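PDB 6W0P: kojibiose phosphorylase from Gut metagenome, which is a family 65 glycoside phosphorylase, with an N-terminal beta-sandwich domain and a helical catalytic domain. Local coordinates for residues A[653-657]-A[658-662]; A[314-317]-A[318-322]. All blocks are in the same frame, centred on the assembly; numbering follows the deposited sequence.

Contact 1: A[653-657]-A[658-662]; sequences LDDYN and NNTCE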
loop_
_atom_site.group_PDB
_atom_site.type_symbol
_atom_site.label_atom_id
_atom_site.label_comp_id
_atom_site.label_asym_id
_atom_site.label_seq_id
_atom_site.Cartn_x
_atom_site.Cartn_y
_atom_site.Cartn_z
ATOM N N LEU A 653 1.735 -18.512 28.430
ATOM C CA LEU A 653 2.314 -18.571 29.807
ATOM C C LEU A 653 3.831 -18.340 29.760
ATOM O O LEU A 653 4.357 -17.634 30.644
ATOM C CB LEU A 653 1.980 -19.909 30.457
ATOM C CG LEU A 653 0.513 -20.119 30.810
ATOM C CD1 LEU A 653 0.297 -21.527 31.275
ATOM C CD2 LEU A 653 0.043 -19.156 31.888
ATOM N N ASP A 654 4.520 -18.944 28.791
ATOM C CA ASP A 654 5.997 -18.852 28.686
ATOM C C ASP A 654 6.382 -17.956 27.495
ATOM O O ASP A 654 7.592 -17.981 27.138
ATOM C CB ASP A 654 6.621 -20.258 28.603
ATOM C CG ASP A 654 6.195 -21.222 29.707
ATOM O OD1 ASP A 654 6.011 -20.778 30.859
ATOM O OD2 ASP A 654 6.043 -22.417 29.410
ATOM N N ASP A 655 5.429 -17.257 26.866
ATOM C CA ASP A 655 5.684 -16.123 25.922
ATOM C C ASP A 655 6.626 -16.548 24.774
ATOM O O ASP A 655 7.639 -15.830 24.529
ATOM C CB ASP A 655 6.261 -14.925 26.703
ATOM C CG ASP A 655 6.275 -13.565 25.998
ATOM O OD1 ASP A 655 5.641 -13.414 24.904
ATOM O OD2 ASP A 655 6.916 -12.629 26.558
ATOM N N TYR A 656 6.345 -17.656 24.073
ATOM C CA TYR A 656 7.206 -18.178 22.975
ATOM C C TYR A 656 7.307 -17.183 21.797
ATOM O O TYR A 656 8.372 -17.214 21.105
ATOM C CB TYR A 656 6.722 -19.551 22.486
ATOM C CG TYR A 656 7.149 -20.721 23.347
ATOM C CD1 TYR A 656 6.490 -21.038 24.526
ATOM C CD2 TYR A 656 8.198 -21.540 22.964
ATOM C CE1 TYR A 656 6.859 -22.139 25.288
ATOM C CE2 TYR A 656 8.589 -22.637 23.717
ATOM C CZ TYR A 656 7.912 -22.940 24.882
ATOM O OH TYR A 656 8.312 -23.995 25.640
ATOM N N ASN A 657 6.267 -16.361 21.544
ATOM C CA ASN A 657 6.229 -15.385 20.429
ATOM C C ASN A 657 6.867 -14.041 20.847
ATOM O O ASN A 657 6.982 -13.144 19.975
ATOM C CB ASN A 657 4.802 -15.208 19.895
ATOM C CG ASN A 657 4.336 -16.330 18.981
ATOM O OD1 ASN A 657 4.968 -17.377 18.887
ATOM N ND2 ASN A 657 3.241 -16.114 18.267
ATOM N N ASN A 658 7.184 -13.857 22.134
ATOM C CA ASN A 658 7.784 -12.629 22.714
ATOM C C ASN A 658 6.840 -11.410 22.616
ATOM O O ASN A 658 7.314 -10.308 22.863
ATOM C CB ASN A 658 9.162 -12.335 22.110
ATOM C CG ASN A 658 10.215 -13.331 22.561
ATOM O OD1 ASN A 658 10.392 -13.573 23.754
ATOM N ND2 ASN A 658 10.896 -13.940 21.612
ATOM N N ASN A 659 5.544 -11.578 22.373
ATOM C CA ASN A 659 4.595 -10.431 22.294
ATOM C C ASN A 659 3.332 -10.709 23.136
ATOM O O ASN A 659 2.295 -10.101 22.872
ATOM C CB ASN A 659 4.242 -10.114 20.835
ATOM C CG ASN A 659 3.464 -11.251 20.181
ATOM O OD1 ASN A 659 3.446 -12.368 20.701
ATOM N ND2 ASN A 659 2.807 -10.988 19.056
ATOM N N THR A 660 3.383 -11.604 24.110
ATOM C CA THR A 660 2.250 -11.842 25.034
ATOM C C THR A 660 2.032 -10.582 25.872
ATOM O O THR A 660 0.941 -10.461 26.445
ATOM C CB THR A 660 2.453 -13.112 25.868
ATOM O OG1 THR A 660 2.243 -14.208 24.978
ATOM C CG2 THR A 660 1.513 -13.216 27.050
ATOM N N CYS A 661 3.005 -9.664 25.918
ATOM C CA CYS A 661 2.858 -8.316 26.558
ATOM C C CYS A 661 1.641 -7.604 25.970
ATOM O O CYS A 661 0.967 -6.923 26.736
ATOM C CB CYS A 661 4.113 -7.449 26.432
ATOM S SG CYS A 661 4.754 -7.228 24.750
ATOM N N GLU A 662 1.342 -7.829 24.682
ATOM C CA GLU A 662 0.241 -7.170 23.931
ATOM C C GLU A 662 -1.107 -7.814 24.269
ATOM O O GLU A 662 -2.161 -7.169 24.039
ATOM C CB GLU A 662 0.419 -7.308 22.414
ATOM C CG GLU A 662 1.604 -6.565 21.814
ATOM C CD GLU A 662 1.809 -6.850 20.328
ATOM O OE1 GLU A 662 0.869 -7.326 19.672
ATOM O OE2 GLU A 662 2.917 -6.629 19.825
HETATM O O HOH W 1 6.141 -10.215 25.566
HETATM O O HOH W 2 9.495 -12.005 25.906
HETATM O O HOH W 3 3.938 -15.662 23.171
HETATM O O HOH W 4 1.950 -13.509 17.324
#
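Asp655 and Thr660 meet inside a tight bend of the chain. Two direct hydrogen bonds join the halves of the bend. Asn658 N donates to Asp655 O at 3.1 Å and closes a type I beta turn from Asp655 to Asn658. The donor stands above the carbonyl plane, and the N-H...O angle is 148°. Thr660 N gives a straighter bond to Asp655 OD1, 3.0 Å long with an angle of 164°. It reaches the carboxylate from above its plane. Asp655 CG lies anti to its own backbone N (chi1 -166°), which carries the carboxylate over the turn to the amide of Thr660.

Waters make the second set of links. Asp655 OD2 accepts from two of them, each at 2.7 Å. One water also gives a weak bond to Asn658 O and accepts from Cys661 N; the other also donates to Asn658 OD1. A third water bridges Asn657 N and Thr660 OG1, and a fourth joins the ND2 atoms of Asn657 and Asn659.

Van der Waals contact is slight. Thr660 CB lies 3.3 Å from Asp655 OD1, and Asn659 OD1 lies 3.2 Å from Asn657 CB.

Lysines of the N-terminus and the preceding residue Asp652 add further bonds: Lys6 to Asp655 O and Asn658 OD1, Lys3 to Asn657 OD1, and Asp652 to Thr660 OG1.

Both carboxylate oxygens of the buried Asp655 are thus engaged, OD1 by an amide and OD2 by water. This is a type I beta turn braced by the side chain of its first residue, in the loop leading to helix 666-680 of the catalytic domain.

Contact 2: A[314-317]-A[318-322]; sequences IRYC and LFQMI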
loop_
_atom_site.group_PDB
_atom_site.type_symbol
_atom_site.label_atom_id
_atom_site.label_comp_id
_atom_site.label_asym_id
_atom_site.label_seq_id
_atom_site.Cartn_x
_atom_site.Cartn_y
_atom_site.Cartn_z
ATOM N N ILE A 314 -3.092 -26.511 29.533
ATOM C CA ILE A 314 -4.412 -26.815 28.912
ATOM C C ILE A 314 -5.540 -26.203 29.762
ATOM O O ILE A 314 -6.533 -25.721 29.181
ATOM C CB ILE A 314 -4.639 -28.316 28.666
ATOM C CG1 ILE A 314 -5.848 -28.512 27.761
ATOM C CG2 ILE A 314 -4.780 -29.117 29.954
ATOM C CD1 ILE A 314 -5.797 -27.698 26.498
ATOM N N ARG A 315 -5.432 -26.247 31.084
ATOM C CA ARG A 315 -6.532 -25.748 31.941
ATOM C C ARG A 315 -6.539 -24.219 31.860
ATOM O O ARG A 315 -7.625 -23.624 31.790
ATOM C CB ARG A 315 -6.418 -26.324 33.352
ATOM C CG ARG A 315 -7.736 -26.199 34.094
ATOM C CD ARG A 315 -7.694 -26.897 35.425
ATOM N NE ARG A 315 -8.002 -28.305 35.295
ATOM C CZ ARG A 315 -7.246 -29.313 35.713
ATOM N NH1 ARG A 315 -6.057 -29.099 36.269
ATOM N NH2 ARG A 315 -7.697 -30.547 35.543
ATOM N N TYR A 316 -5.360 -23.609 31.740
ATOM C CA TYR A 316 -5.281 -22.152 31.510
ATOM C C TYR A 316 -6.020 -21.833 30.204
ATOM O O TYR A 316 -6.839 -20.872 30.187
ATOM C CB TYR A 316 -3.825 -21.660 31.527
ATOM C CG TYR A 316 -3.712 -20.195 31.210
ATOM C CD1 TYR A 316 -4.035 -19.229 32.149
ATOM C CD2 TYR A 316 -3.357 -19.774 29.946
ATOM C CE1 TYR A 316 -3.974 -17.880 31.844
ATOM C CE2 TYR A 316 -3.264 -18.432 29.632
ATOM C CZ TYR A 316 -3.587 -17.479 30.579
ATOM O OH TYR A 316 -3.530 -16.164 30.235
ATOM N N CYS A 317 -5.703 -22.565 29.123
ATOM C CA CYS A 317 -6.310 -22.372 27.771
ATOM C C CYS A 317 -7.838 -22.525 27.847
ATOM O O CYS A 317 -8.548 -21.641 27.348
ATOM C CB CYS A 317 -5.741 -23.349 26.742
ATOM S SG CYS A 317 -4.004 -23.031 26.329
ATOM N N LEU A 318 -8.345 -23.581 28.477
ATOM C CA LEU A 318 -9.807 -23.765 28.649
ATOM C C LEU A 318 -10.383 -22.557 29.425
ATOM O O LEU A 318 -11.465 -22.053 29.040
ATOM C CB LEU A 318 -10.113 -25.097 29.338
ATOM C CG LEU A 318 -9.628 -26.336 28.584
ATOM C CD1 LEU A 318 -10.183 -27.608 29.200
ATOM C CD2 LEU A 318 -9.989 -26.274 27.106
ATOM N N PHE A 319 -9.681 -22.101 30.457
ATOM C CA PHE A 319 -10.128 -20.962 31.295
ATOM C C PHE A 319 -10.354 -19.733 30.416
ATOM O O PHE A 319 -11.428 -19.106 30.529
ATOM C CB PHE A 319 -9.144 -20.718 32.438
ATOM C CG PHE A 319 -9.496 -19.513 33.271
ATOM C CD1 PHE A 319 -10.422 -19.617 34.291
ATOM C CD2 PHE A 319 -8.936 -18.283 32.996
ATOM C CE1 PHE A 319 -10.768 -18.506 35.038
ATOM C CE2 PHE A 319 -9.266 -17.177 33.761
ATOM C CZ PHE A 319 -10.186 -17.286 34.770
ATOM N N GLN A 320 -9.379 -19.389 29.571
ATOM C CA GLN A 320 -9.448 -18.205 28.666
ATOM C C GLN A 320 -10.530 -18.375 27.583
ATOM O O GLN A 320 -11.103 -17.349 27.135
ATOM C CB GLN A 320 -8.078 -17.934 28.036
ATOM C CG GLN A 320 -7.038 -17.436 29.033
ATOM C CD GLN A 320 -7.444 -16.143 29.712
ATOM O OE1 GLN A 320 -8.389 -15.452 29.309
ATOM N NE2 GLN A 320 -6.724 -15.802 30.767
ATOM N N MET A 321 -10.771 -19.597 27.120
ATOM C CA MET A 321 -11.820 -19.864 26.104
ATOM C C MET A 321 -13.177 -19.563 26.744
ATOM O O MET A 321 -13.999 -18.970 26.078
ATOM C CB MET A 321 -11.819 -21.310 25.585
ATOM C CG MET A 321 -10.612 -21.677 24.715
ATOM S SD MET A 321 -10.566 -20.749 23.177
ATOM C CE MET A 321 -11.756 -21.695 22.228
ATOM N N ILE A 322 -13.376 -19.970 27.987
ATOM C CA ILE A 322 -14.657 -19.801 28.731
ATOM C C ILE A 322 -14.826 -18.299 29.033
ATOM O O ILE A 322 -15.976 -17.790 28.992
ATOM C CB ILE A 322 -14.685 -20.710 29.995
ATOM C CG1 ILE A 322 -14.635 -22.202 29.617
ATOM C CG2 ILE A 322 -15.921 -20.399 30.809
ATOM C CD1 ILE A 322 -14.224 -23.223 30.729
#
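Gln320 lies across the ring of Tyr316, one helical turn further on. Its CG sits over one face of the ring, 4.1 Å from the centroid and displaced toward the rim. The line from CG to the centroid is 24° off the ring normal, so this is a CH-pi contact. The amide of Gln320 is turned well away from the ring plane; the two planes are 64° apart. The Gln320 chain bends at chi2 (-60°). The bend brings NE2 back to the phenol end of the ring. There NE2 makes only a weak hydrogen bond to Tyr316 OH, at 3.3 Å. The firmer partners lie elsewhere: Tyr316 OH bonds to Ile32 O, and Gln320 OE1 to Gln323 NE2.

Ile314 and Leu318 form a second, looser pair. Ile314 CG1 is 4.4 Å from Leu318 CG. Leu318 CG also packs on Ile314 O at 3.2 Å. Met321 CG lies against Cys317 O in a similar way, at 3.3 Å.

Arg315 and Phe319 take their main partners outside the segment. Arg315 forms a salt bridge with Asp301, and the Phe319 ring meets that of Phe293. Ile314, Cys317 and Met321 face helix 666-680.

Backbone bonds from residue i+4 to residue i set these pairs one turn apart. Leu318 N to Ile314 O is 2.9 Å, and Gln320 N to Tyr316 O is 3.0 Å. Phe319 and Met321 bond in the same way to Arg315 and Cys317.

The chemistry is therefore that of a buried alpha helix. Main-chain bonds define the helix, while Tyr316 and Gln320 meet mainly by packing and have their stronger polar partners elsewhere.

Contact 2 comes first along the chain, on helix 308-324. Contact 1 follows more than 300 residues later, in the loop between helices 638-645 and 666-680. Their centres are only about 16 Å apart, and both belong to the central catalytic domain. They touch directly where Leu653 CD2 packs on Tyr316 CG, at 4.0 Å. Ile32, at the end of helix 26-32, is shared: Leu653 and Thr660 of contact 1 pack on it, and it also meets Tyr316 of contact 2. Helix 666-680, which follows the loop of contact 1, packs on helix 308-324. The early and late parts of the catalytic domain thus meet here beside an N-terminal helix.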